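Local coordinates for uncharacterized protein (Legionella longbeachae NSW150, PDB 4JZA), which is a phosphoinositide phosphatase that probably removes the 3-phosphate of phosphatidylinositol 3-phosphate, a lipid signal of the host cell, at residues R264-I269 with K279-F284; Y310-E315 with N385-V390; R680-Q685 with T792-I797. One frame throughout, in Å; residues are numbered along the deposited sequence.

Interaction 1: residues R264-I269 with K279-F284; sequences REMMRI and KKLTQF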
loop_
_atom_site.group_PDB
_atom_site.type_symbol
_atom_site.label_atom_id
_atom_site.label_comp_id
_atom_site.label_asym_id
_atom_site.label_seq_id
_atom_site.Cartn_x
_atom_site.Cartn_y
_atom_site.Cartn_z
ATOM N N ARG A 264 12.897 7.981 -31.661
ATOM C CA ARG A 264 13.959 8.413 -30.758
ATOM C C ARG A 264 13.981 7.553 -29.473
ATOM O O ARG A 264 15.014 7.005 -29.088
ATOM C CB ARG A 264 13.825 9.937 -30.424
ATOM C CG ARG A 264 15.120 10.581 -29.921
ATOM C CD ARG A 264 15.123 12.034 -29.490
ATOM N NE ARG A 264 14.249 12.893 -30.286
ATOM C CZ ARG A 264 13.269 13.645 -29.777
ATOM N NH1 ARG A 264 13.032 13.660 -28.454
ATOM N NH2 ARG A 264 12.517 14.391 -30.592
ATOM N N GLU A 265 12.839 7.437 -28.814
ATOM C CA GLU A 265 12.800 6.749 -27.532
ATOM C C GLU A 265 13.015 5.241 -27.708
ATOM O O GLU A 265 13.574 4.595 -26.845
ATOM C CB GLU A 265 11.483 7.076 -26.777
ATOM C CG GLU A 265 11.358 8.539 -26.324
ATOM C CD GLU A 265 12.624 9.077 -25.641
ATOM O OE1 GLU A 265 13.159 8.422 -24.721
ATOM O OE2 GLU A 265 13.107 10.158 -26.037
HETATM N N MSE A 266 12.556 4.698 -28.827
HETATM C CA MSE A 266 12.783 3.316 -29.139
HETATM C C MSE A 266 14.249 3.084 -29.311
HETATM O O MSE A 266 14.761 2.106 -28.814
HETATM C CB MSE A 266 12.079 2.944 -30.418
HETATM C CG MSE A 266 12.372 1.481 -30.788
HETATM SE SE MSE A 266 11.570 0.859 -32.480
HETATM C CE MSE A 266 11.112 2.624 -33.268
HETATM N N MSE A 267 14.955 3.963 -30.014
HETATM C CA MSE A 267 16.403 3.782 -30.184
HETATM C C MSE A 267 17.091 3.846 -28.852
HETATM O O MSE A 267 17.898 2.975 -28.530
HETATM C CB MSE A 267 17.074 4.792 -31.126
HETATM C CG MSE A 267 17.139 4.344 -32.602
HETATM SE SE MSE A 267 17.799 2.480 -32.982
HETATM C CE MSE A 267 15.970 1.805 -33.169
ATOM N N ARG A 268 16.770 4.869 -28.061
ATOM C CA ARG A 268 17.389 5.056 -26.742
ATOM C C ARG A 268 17.475 3.750 -25.963
ATOM O O ARG A 268 18.458 3.482 -25.288
ATOM C CB ARG A 268 16.635 6.104 -25.925
ATOM C CG ARG A 268 17.296 6.458 -24.595
ATOM C CD ARG A 268 16.438 7.406 -23.779
ATOM N NE ARG A 268 15.912 8.484 -24.610
ATOM C CZ ARG A 268 16.619 9.533 -25.040
ATOM N NH1 ARG A 268 17.901 9.666 -24.725
ATOM N NH2 ARG A 268 16.033 10.469 -25.792
ATOM N N ILE A 269 16.459 2.923 -26.081
ATOM C CA ILE A 269 16.463 1.652 -25.390
ATOM C C ILE A 269 17.290 0.577 -26.079
ATOM O O ILE A 269 17.909 -0.258 -25.415
ATOM C CB ILE A 269 15.035 1.147 -25.222
ATOM C CG1 ILE A 269 14.308 2.071 -24.240
ATOM C CG2 ILE A 269 15.040 -0.287 -24.741
ATOM C CD1 ILE A 269 12.889 2.407 -24.633
ATOM N N LYS A 279 18.379 -7.181 -34.912
ATOM C CA LYS A 279 17.506 -8.345 -34.800
ATOM C C LYS A 279 16.138 -7.917 -34.313
ATOM O O LYS A 279 15.106 -8.303 -34.855
ATOM C CB LYS A 279 18.098 -9.340 -33.812
ATOM C CG LYS A 279 17.272 -10.593 -33.646
ATOM C CD LYS A 279 17.811 -11.449 -32.516
ATOM C CE LYS A 279 17.324 -12.881 -32.669
ATOM N NZ LYS A 279 17.338 -13.618 -31.375
ATOM N N LYS A 280 16.156 -7.085 -33.277
ATOM C CA LYS A 280 14.934 -6.607 -32.644
ATOM C C LYS A 280 14.108 -5.771 -33.605
ATOM O O LYS A 280 12.888 -5.841 -33.607
ATOM C CB LYS A 280 15.271 -5.807 -31.383
ATOM C CG LYS A 280 15.471 -6.704 -30.178
ATOM C CD LYS A 280 16.099 -5.961 -29.015
ATOM C CE LYS A 280 16.165 -6.872 -27.806
ATOM N NZ LYS A 280 16.899 -6.195 -26.706
ATOM N N LEU A 281 14.780 -4.962 -34.407
ATOM C CA LEU A 281 14.099 -4.205 -35.434
ATOM C C LEU A 281 13.292 -5.117 -36.367
ATOM O O LEU A 281 12.107 -4.863 -36.571
ATOM C CB LEU A 281 15.093 -3.328 -36.225
ATOM C CG LEU A 281 15.692 -2.169 -35.442
ATOM C CD1 LEU A 281 16.664 -1.403 -36.330
ATOM C CD2 LEU A 281 14.599 -1.236 -34.933
ATOM N N THR A 282 13.909 -6.160 -36.938
ATOM C CA THR A 282 13.185 -6.964 -37.943
ATOM C C THR A 282 12.132 -7.846 -37.252
ATOM O O THR A 282 11.171 -8.292 -37.857
ATOM C CB THR A 282 14.109 -7.738 -38.951
ATOM O OG1 THR A 282 15.032 -8.566 -38.236
ATOM C CG2 THR A 282 14.870 -6.731 -39.966
ATOM N N GLN A 283 12.296 -8.018 -35.956
ATOM C CA GLN A 283 11.305 -8.683 -35.121
ATOM C C GLN A 283 10.077 -7.815 -34.772
ATOM O O GLN A 283 8.991 -8.345 -34.535
ATOM C CB GLN A 283 12.027 -9.084 -33.858
ATOM C CG GLN A 283 11.213 -9.767 -32.789
ATOM C CD GLN A 283 12.035 -9.853 -31.527
ATOM O OE1 GLN A 283 11.796 -9.108 -30.562
ATOM N NE2 GLN A 283 13.095 -10.681 -31.568
ATOM N N PHE A 284 10.248 -6.491 -34.742
ATOM C CA PHE A 284 9.130 -5.549 -34.564
ATOM C C PHE A 284 8.323 -5.394 -35.867
ATOM O O PHE A 284 7.089 -5.444 -35.829
ATOM C CB PHE A 284 9.620 -4.178 -34.028
ATOM C CG PHE A 284 8.512 -3.268 -33.525
ATOM C CD1 PHE A 284 7.427 -3.772 -32.794
ATOM C CD2 PHE A 284 8.571 -1.904 -33.749
ATOM C CE1 PHE A 284 6.416 -2.950 -32.330
ATOM C CE2 PHE A 284 7.560 -1.069 -33.277
ATOM C CZ PHE A 284 6.479 -1.592 -32.570
#
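In the phosphoinositide phosphatase insertion domain the side chains of two consecutive helices, 261-270 and 274-288, meet at a distance: Met266 and Met267 of the first reach across to Leu281 and Phe284 of the second. The axes of the short segments come no closer than 12.3 Å and run at 137° to each other, so long side chains do the bridging while the backbones stay apart. Met266 and Met267 were both crystallised as selenomethionine. The closest pair is Met267 with Leu281: the chain of Met267 bends at its second and third torsions and brings CE to 3.8 Å from Leu281 CD2, the two side chains crossing at about a right angle. Met266 keeps CG anti to its own backbone N (chi1 177°) and continues straight past it, which puts the selenium beside both Leu281 and Phe284. There Met266 SE lies 4.4 Å from Leu281 CD2. The same selenium makes a Met-aromatic contact with Phe284, 4.3 Å from its CD2 and oblique to the ring. No hydrogen bond crosses between the segments. Phe224, Leu225 and Trp228 of helix 214-234 pack on Leu281, with Phe224 also touching Met267, and Tyr203 and Phe221 set their rings edge-to-face with Phe284. On the first helix, Glu265 and Arg268 form a salt bridge of their own, Arg268 gripping the carboxylate side-on through NE and NH2, with NE 2.8 Å from Glu265 OE1. The contact is thus a Met-aromatic and apolar one in the buried interior of the helical insertion domain, which helices 198-206 and 214-234 help to build.

Interaction 2: residues Y310-E315 with N385-V390; sequences YWVLSE and NWPKAV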
loop_
_atom_site.group_PDB
_atom_site.type_symbol
_atom_site.label_atom_id
_atom_site.label_comp_id
_atom_site.label_asym_id
_atom_site.label_seq_id
_atom_site.Cartn_x
_atom_site.Cartn_y
_atom_site.Cartn_z
ATOM N N TYR A 310 0.690 6.178 -16.697
ATOM C CA TYR A 310 -0.688 5.758 -16.508
ATOM C C TYR A 310 -0.833 4.348 -17.021
ATOM O O TYR A 310 -1.416 3.497 -16.342
ATOM C CB TYR A 310 -1.648 6.692 -17.236
ATOM C CG TYR A 310 -3.046 6.256 -17.172
ATOM C CD1 TYR A 310 -3.744 6.316 -15.973
ATOM C CD2 TYR A 310 -3.701 5.763 -18.301
ATOM C CE1 TYR A 310 -5.063 5.888 -15.894
ATOM C CE2 TYR A 310 -5.026 5.334 -18.222
ATOM C CZ TYR A 310 -5.708 5.397 -17.013
ATOM O OH TYR A 310 -7.031 4.976 -16.886
ATOM N N TRP A 311 -0.264 4.069 -18.192
ATOM C CA TRP A 311 -0.489 2.758 -18.840
ATOM C C TRP A 311 0.128 1.561 -18.099
ATOM O O TRP A 311 -0.302 0.442 -18.273
ATOM C CB TRP A 311 -0.003 2.766 -20.307
ATOM C CG TRP A 311 -0.727 3.747 -21.223
ATOM C CD1 TRP A 311 -0.171 4.779 -21.882
ATOM C CD2 TRP A 311 -2.125 3.761 -21.560
ATOM N NE1 TRP A 311 -1.128 5.446 -22.601
ATOM C CE2 TRP A 311 -2.334 4.829 -22.426
ATOM C CE3 TRP A 311 -3.207 2.953 -21.232
ATOM C CZ2 TRP A 311 -3.574 5.132 -22.946
ATOM C CZ3 TRP A 311 -4.450 3.254 -21.765
ATOM C CH2 TRP A 311 -4.619 4.312 -22.617
ATOM N N VAL A 312 1.152 1.782 -17.300
ATOM C CA VAL A 312 1.736 0.684 -16.520
ATOM C C VAL A 312 0.925 0.345 -15.239
ATOM O O VAL A 312 1.106 -0.726 -14.615
ATOM C CB VAL A 312 3.213 0.946 -16.201
ATOM C CG1 VAL A 312 3.998 1.116 -17.489
ATOM C CG2 VAL A 312 3.377 2.174 -15.326
ATOM N N LEU A 313 0.013 1.227 -14.852
ATOM C CA LEU A 313 -0.810 0.911 -13.718
ATOM C C LEU A 313 -1.544 -0.395 -14.008
ATOM O O LEU A 313 -1.882 -0.656 -15.130
ATOM C CB LEU A 313 -1.815 2.027 -13.441
ATOM C CG LEU A 313 -1.254 3.342 -12.935
ATOM C CD1 LEU A 313 -2.381 4.314 -12.730
ATOM C CD2 LEU A 313 -0.507 3.140 -11.641
ATOM N N SER A 314 -1.729 -1.233 -12.986
ATOM C CA SER A 314 -2.571 -2.382 -13.058
ATOM C C SER A 314 -3.977 -1.931 -13.319
ATOM O O SER A 314 -4.333 -0.778 -13.134
ATOM C CB SER A 314 -2.551 -3.121 -11.735
ATOM O OG SER A 314 -3.245 -2.411 -10.710
ATOM N N GLU A 315 -4.808 -2.854 -13.730
ATOM C CA GLU A 315 -6.135 -2.474 -14.093
ATOM C C GLU A 315 -6.944 -2.003 -12.867
ATOM O O GLU A 315 -7.747 -1.079 -12.934
ATOM C CB GLU A 315 -6.829 -3.641 -14.787
ATOM C CG GLU A 315 -8.172 -3.223 -15.341
ATOM C CD GLU A 315 -9.030 -4.379 -15.792
ATOM O OE1 GLU A 315 -9.446 -4.330 -16.968
ATOM O OE2 GLU A 315 -9.308 -5.296 -14.981
ATOM N N ASN A 385 10.216 -2.791 -11.946
ATOM C CA ASN A 385 10.072 -3.560 -13.159
ATOM C C ASN A 385 9.420 -2.813 -14.294
ATOM O O ASN A 385 9.165 -3.380 -15.328
ATOM C CB ASN A 385 9.304 -4.831 -12.867
ATOM C CG ASN A 385 10.106 -5.785 -11.994
ATOM O OD1 ASN A 385 11.314 -6.033 -12.220
ATOM N ND2 ASN A 385 9.453 -6.324 -11.005
ATOM N N TRP A 386 9.195 -1.525 -14.112
ATOM C CA TRP A 386 8.612 -0.707 -15.144
ATOM C C TRP A 386 9.697 -0.208 -16.066
ATOM O O TRP A 386 10.849 -0.316 -15.745
ATOM C CB TRP A 386 7.929 0.482 -14.511
ATOM C CG TRP A 386 6.703 0.167 -13.807
ATOM C CD1 TRP A 386 5.935 -0.969 -13.925
ATOM C CD2 TRP A 386 6.004 1.035 -12.915
ATOM N NE1 TRP A 386 4.797 -0.864 -13.127
ATOM C CE2 TRP A 386 4.816 0.360 -12.510
ATOM C CE3 TRP A 386 6.273 2.313 -12.408
ATOM C CZ2 TRP A 386 3.903 0.927 -11.641
ATOM C CZ3 TRP A 386 5.391 2.874 -11.541
ATOM C CH2 TRP A 386 4.200 2.181 -11.162
ATOM N N PRO A 387 9.335 0.355 -17.224
ATOM C CA PRO A 387 10.368 0.945 -18.104
ATOM C C PRO A 387 11.222 1.981 -17.417
ATOM O O PRO A 387 10.739 2.697 -16.574
ATOM C CB PRO A 387 9.535 1.645 -19.196
ATOM C CG PRO A 387 8.306 0.809 -19.272
ATOM C CD PRO A 387 8.023 0.307 -17.883
ATOM N N LYS A 388 12.475 2.104 -17.827
ATOM C CA LYS A 388 13.340 3.127 -17.259
ATOM C C LYS A 388 12.704 4.513 -17.331
ATOM O O LYS A 388 12.931 5.340 -16.470
ATOM C CB LYS A 388 14.706 3.140 -17.947
ATOM C CG LYS A 388 15.611 1.995 -17.536
ATOM C CD LYS A 388 17.083 2.345 -17.733
ATOM C CE LYS A 388 17.991 1.327 -17.037
ATOM N NZ LYS A 388 17.542 -0.092 -17.228
ATOM N N ALA A 389 11.912 4.766 -18.356
ATOM C CA ALA A 389 11.384 6.104 -18.553
ATOM C C ALA A 389 10.335 6.487 -17.525
ATOM O O ALA A 389 10.301 7.623 -17.105
ATOM C CB ALA A 389 10.815 6.269 -19.961
ATOM N N VAL A 390 9.489 5.542 -17.127
ATOM C CA VAL A 390 8.489 5.808 -16.097
ATOM C C VAL A 390 9.201 5.940 -14.748
ATOM O O VAL A 390 8.807 6.708 -13.874
ATOM C CB VAL A 390 7.444 4.678 -15.990
ATOM C CG1 VAL A 390 6.526 4.914 -14.806
ATOM C CG2 VAL A 390 6.614 4.569 -17.224
#
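Val312 and Trp386 carry this contact, and the chain comes to Val312 through Tyr310 and Trp311, which face other partners: the Tyr310 hydroxyl is hydrogen-bonded to the carbonyl of Pro187, and Trp311 gives its indole N-H to the carbonyl of Ile303. Val312 then points at the second segment. Its CG2 stands over the face of the Trp386 six-membered ring, 3.8 Å from the centroid and only 16° off the ring normal, a clear CH-pi contact; the nearest ring atom to CG2 is CE2, at 3.6 Å. Val312 CB lies by the five-membered ring, 3.9 Å from Trp386 NE1 and 4.0 Å from Trp386 CD1, so the valine covers both rings of the indole. The indole is brought beneath the valine by a first torsion of -72°, with CG of Trp386 anti to its own carbonyl carbon. The other methyl, Val312 CG1, slides past the proline ring and lies 4.1 Å from Pro387 CD, while CG2 also comes to 4.2 Å from Val390 CG1. One small side chain thus fits among three apolar partners, with His201 of helix 198-206 adding a further touch. Next, Leu313 bonds its N to the carbonyl O of Tyr310 at 3.1 Å, closing the turn. Ser314 ends the walk as N-cap of helix 315-325, its OG bonded to the N of Gln317. On the other segment Pro387, next after Trp386, occupies the N-cap position of helix 388-402. What results is a CH-pi contact, a valine methyl over an indole face, between the residues that follow helix 308-311 and the start of helix 388-402.

Interaction 3: residues R680-Q685 with T792-I797; sequences RLVARQ and TTFSEI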
loop_
_atom_site.group_PDB
_atom_site.type_symbol
_atom_site.label_atom_id
_atom_site.label_comp_id
_atom_site.label_asym_id
_atom_site.label_seq_id
_atom_site.Cartn_x
_atom_site.Cartn_y
_atom_site.Cartn_z
ATOM N N ARG A 680 -22.790 -19.854 3.343
ATOM C CA ARG A 680 -23.212 -19.022 4.474
ATOM C C ARG A 680 -23.923 -17.770 3.978
ATOM O O ARG A 680 -24.983 -17.412 4.511
ATOM C CB ARG A 680 -22.021 -18.621 5.316
ATOM C CG ARG A 680 -22.311 -17.463 6.256
ATOM C CD ARG A 680 -21.245 -17.311 7.299
ATOM N NE ARG A 680 -21.366 -18.401 8.258
ATOM C CZ ARG A 680 -20.330 -19.009 8.823
ATOM N NH1 ARG A 680 -19.077 -18.678 8.492
ATOM N NH2 ARG A 680 -20.549 -19.991 9.679
ATOM N N LEU A 681 -23.341 -17.159 2.944
ATOM C CA LEU A 681 -23.832 -15.927 2.379
ATOM C C LEU A 681 -25.027 -16.147 1.478
ATOM O O LEU A 681 -25.898 -15.280 1.390
ATOM C CB LEU A 681 -22.720 -15.233 1.564
ATOM C CG LEU A 681 -21.524 -14.626 2.326
ATOM C CD1 LEU A 681 -20.554 -13.888 1.398
ATOM C CD2 LEU A 681 -22.005 -13.696 3.431
ATOM N N VAL A 682 -25.075 -17.288 0.772
ATOM C CA VAL A 682 -26.249 -17.613 -0.027
ATOM C C VAL A 682 -27.425 -17.774 0.905
ATOM O O VAL A 682 -28.490 -17.269 0.640
ATOM C CB VAL A 682 -26.006 -18.806 -0.908
ATOM C CG1 VAL A 682 -27.299 -19.448 -1.378
ATOM C CG2 VAL A 682 -25.190 -18.381 -2.104
ATOM N N ALA A 683 -27.241 -18.405 2.047
ATOM C CA ALA A 683 -28.367 -18.565 2.942
ATOM C C ALA A 683 -28.811 -17.230 3.506
ATOM O O ALA A 683 -29.980 -17.051 3.798
ATOM C CB ALA A 683 -28.049 -19.526 4.057
ATOM N N ARG A 684 -27.877 -16.325 3.719
ATOM C CA ARG A 684 -28.220 -15.042 4.312
ATOM C C ARG A 684 -28.944 -14.185 3.272
ATOM O O ARG A 684 -29.943 -13.545 3.585
ATOM C CB ARG A 684 -26.995 -14.344 4.941
ATOM C CG ARG A 684 -26.991 -14.453 6.465
ATOM C CD ARG A 684 -25.708 -15.019 7.063
ATOM N NE ARG A 684 -24.874 -13.942 7.578
ATOM C CZ ARG A 684 -23.905 -14.098 8.469
ATOM N NH1 ARG A 684 -23.597 -15.298 8.962
ATOM N NH2 ARG A 684 -23.231 -13.033 8.858
ATOM N N GLN A 685 -28.487 -14.232 2.032
ATOM C CA GLN A 685 -29.226 -13.594 0.955
ATOM C C GLN A 685 -30.656 -14.171 0.735
ATOM O O GLN A 685 -31.574 -13.420 0.476
ATOM C CB GLN A 685 -28.431 -13.645 -0.340
ATOM C CG GLN A 685 -29.038 -12.861 -1.454
ATOM C CD GLN A 685 -28.074 -12.652 -2.600
ATOM O OE1 GLN A 685 -28.399 -12.862 -3.694
ATOM N NE2 GLN A 685 -26.905 -12.386 -2.354
ATOM N N THR A 792 -32.761 -14.245 -12.617
ATOM C CA THR A 792 -34.056 -14.427 -12.007
ATOM C C THR A 792 -33.825 -14.374 -10.515
ATOM O O THR A 792 -32.816 -14.849 -10.087
ATOM C CB THR A 792 -34.630 -15.803 -12.409
ATOM O OG1 THR A 792 -33.628 -16.798 -12.233
ATOM C CG2 THR A 792 -35.040 -15.825 -13.881
ATOM N N THR A 793 -34.746 -13.827 -9.718
ATOM C CA THR A 793 -34.509 -13.673 -8.261
ATOM C C THR A 793 -34.428 -14.994 -7.505
ATOM O O THR A 793 -35.076 -15.950 -7.838
ATOM C CB THR A 793 -35.618 -12.893 -7.515
ATOM O OG1 THR A 793 -36.435 -12.183 -8.440
ATOM C CG2 THR A 793 -35.021 -11.928 -6.444
ATOM N N PHE A 794 -33.648 -15.002 -6.452
ATOM C CA PHE A 794 -33.739 -16.049 -5.446
ATOM C C PHE A 794 -35.191 -16.396 -5.093
ATOM O O PHE A 794 -35.549 -17.573 -5.100
ATOM C CB PHE A 794 -32.925 -15.668 -4.209
ATOM C CG PHE A 794 -31.484 -16.085 -4.287
ATOM C CD1 PHE A 794 -30.869 -16.339 -5.522
ATOM C CD2 PHE A 794 -30.724 -16.205 -3.129
ATOM C CE1 PHE A 794 -29.541 -16.713 -5.598
ATOM C CE2 PHE A 794 -29.413 -16.595 -3.197
ATOM C CZ PHE A 794 -28.814 -16.854 -4.434
ATOM N N SER A 795 -36.021 -15.392 -4.846
ATOM C CA SER A 795 -37.428 -15.616 -4.537
ATOM C C SER A 795 -38.178 -16.349 -5.683
ATOM O O SER A 795 -39.088 -17.123 -5.442
ATOM C CB SER A 795 -38.107 -14.276 -4.195
ATOM O OG SER A 795 -37.667 -13.774 -2.934
ATOM N N GLU A 796 -37.813 -16.091 -6.923
ATOM C CA GLU A 796 -38.449 -16.760 -8.034
ATOM C C GLU A 796 -38.003 -18.207 -8.155
ATOM O O GLU A 796 -38.811 -19.083 -8.514
ATOM C CB GLU A 796 -38.228 -15.981 -9.352
ATOM C CG GLU A 796 -39.161 -14.754 -9.475
ATOM C CD GLU A 796 -38.646 -13.595 -10.374
ATOM O OE1 GLU A 796 -37.431 -13.583 -10.755
ATOM O OE2 GLU A 796 -39.488 -12.688 -10.702
ATOM N N ILE A 797 -36.735 -18.475 -7.854
ATOM C CA ILE A 797 -36.232 -19.855 -7.809
ATOM C C ILE A 797 -36.820 -20.594 -6.631
ATOM O O ILE A 797 -37.111 -21.782 -6.732
ATOM C CB ILE A 797 -34.723 -19.955 -7.699
ATOM C CG1 ILE A 797 -34.041 -19.297 -8.897
ATOM C CG2 ILE A 797 -34.303 -21.419 -7.669
ATOM C CD1 ILE A 797 -32.512 -19.284 -8.827
#
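Phe794 lays its ring against Val682 and Gln685, which sit one turn apart on helix 676-702. With CG anti to the backbone N (chi1 -173°) and the chain extended beyond it, the flat amide of Gln685 is laid over one face of the ring, off its centre, its plane tilted 30° from that of the ring. The aliphatic stem touches as well: Gln685 CG lies 4.1 Å from both CD2 and CE2 of Phe794. Val682 comes in obliquely, its CG1 4.0 Å from Phe794 CE2, and crosses the phenylalanine side chain at about a right angle. Around this first shell, Phe784 meets the Phe794 ring edge-to-face, Leu757 of helix 748-761 covers Val682, and Leu72 packs on Gln685. Further out lies the capped start of helix 794-817. Phe794 is its first residue, and Thr793 before it stands at the N-cap. The backbone N of Thr793 donates to OE1 of Glu796 at 2.9 Å, with an N-H...O angle of 159°, a bond reaching the anti side of the carboxylate. This is the return half of a capping box; the Thr793 side chain makes no capping bond in exchange. Ser795, next along, hydrogen-bonds through OG to Asn690 on the opposing helix, a polar tie beside the apolar one. Across the two segments themselves no hydrogen bond forms, so the contact rests on dispersion between the Phe794 ring, Val682 CG1 and the Gln685 chain, with the amide plane lying over the ring.

In the fold
Followed from the N terminus, the three contacts come in series: each closes before the next opens, and none nests or crosses. Interaction 1 closes a short loop of nine residues within the helical insertion domain. Interaction 2 closes 69 residues that include the sheet strands 352-359 and 365-374, so its loop runs out into the mixed sheet and back. Helix 198-206 touches both of these contacts, whose centres lie 19 Å apart, and so links the insertion bundle to the sheet-bearing body. Interaction 3 spans 106 residues with helices and no strands, joining helix 676-702 to the start of helix 794-817, with its centre 56 Å from that of interaction 1.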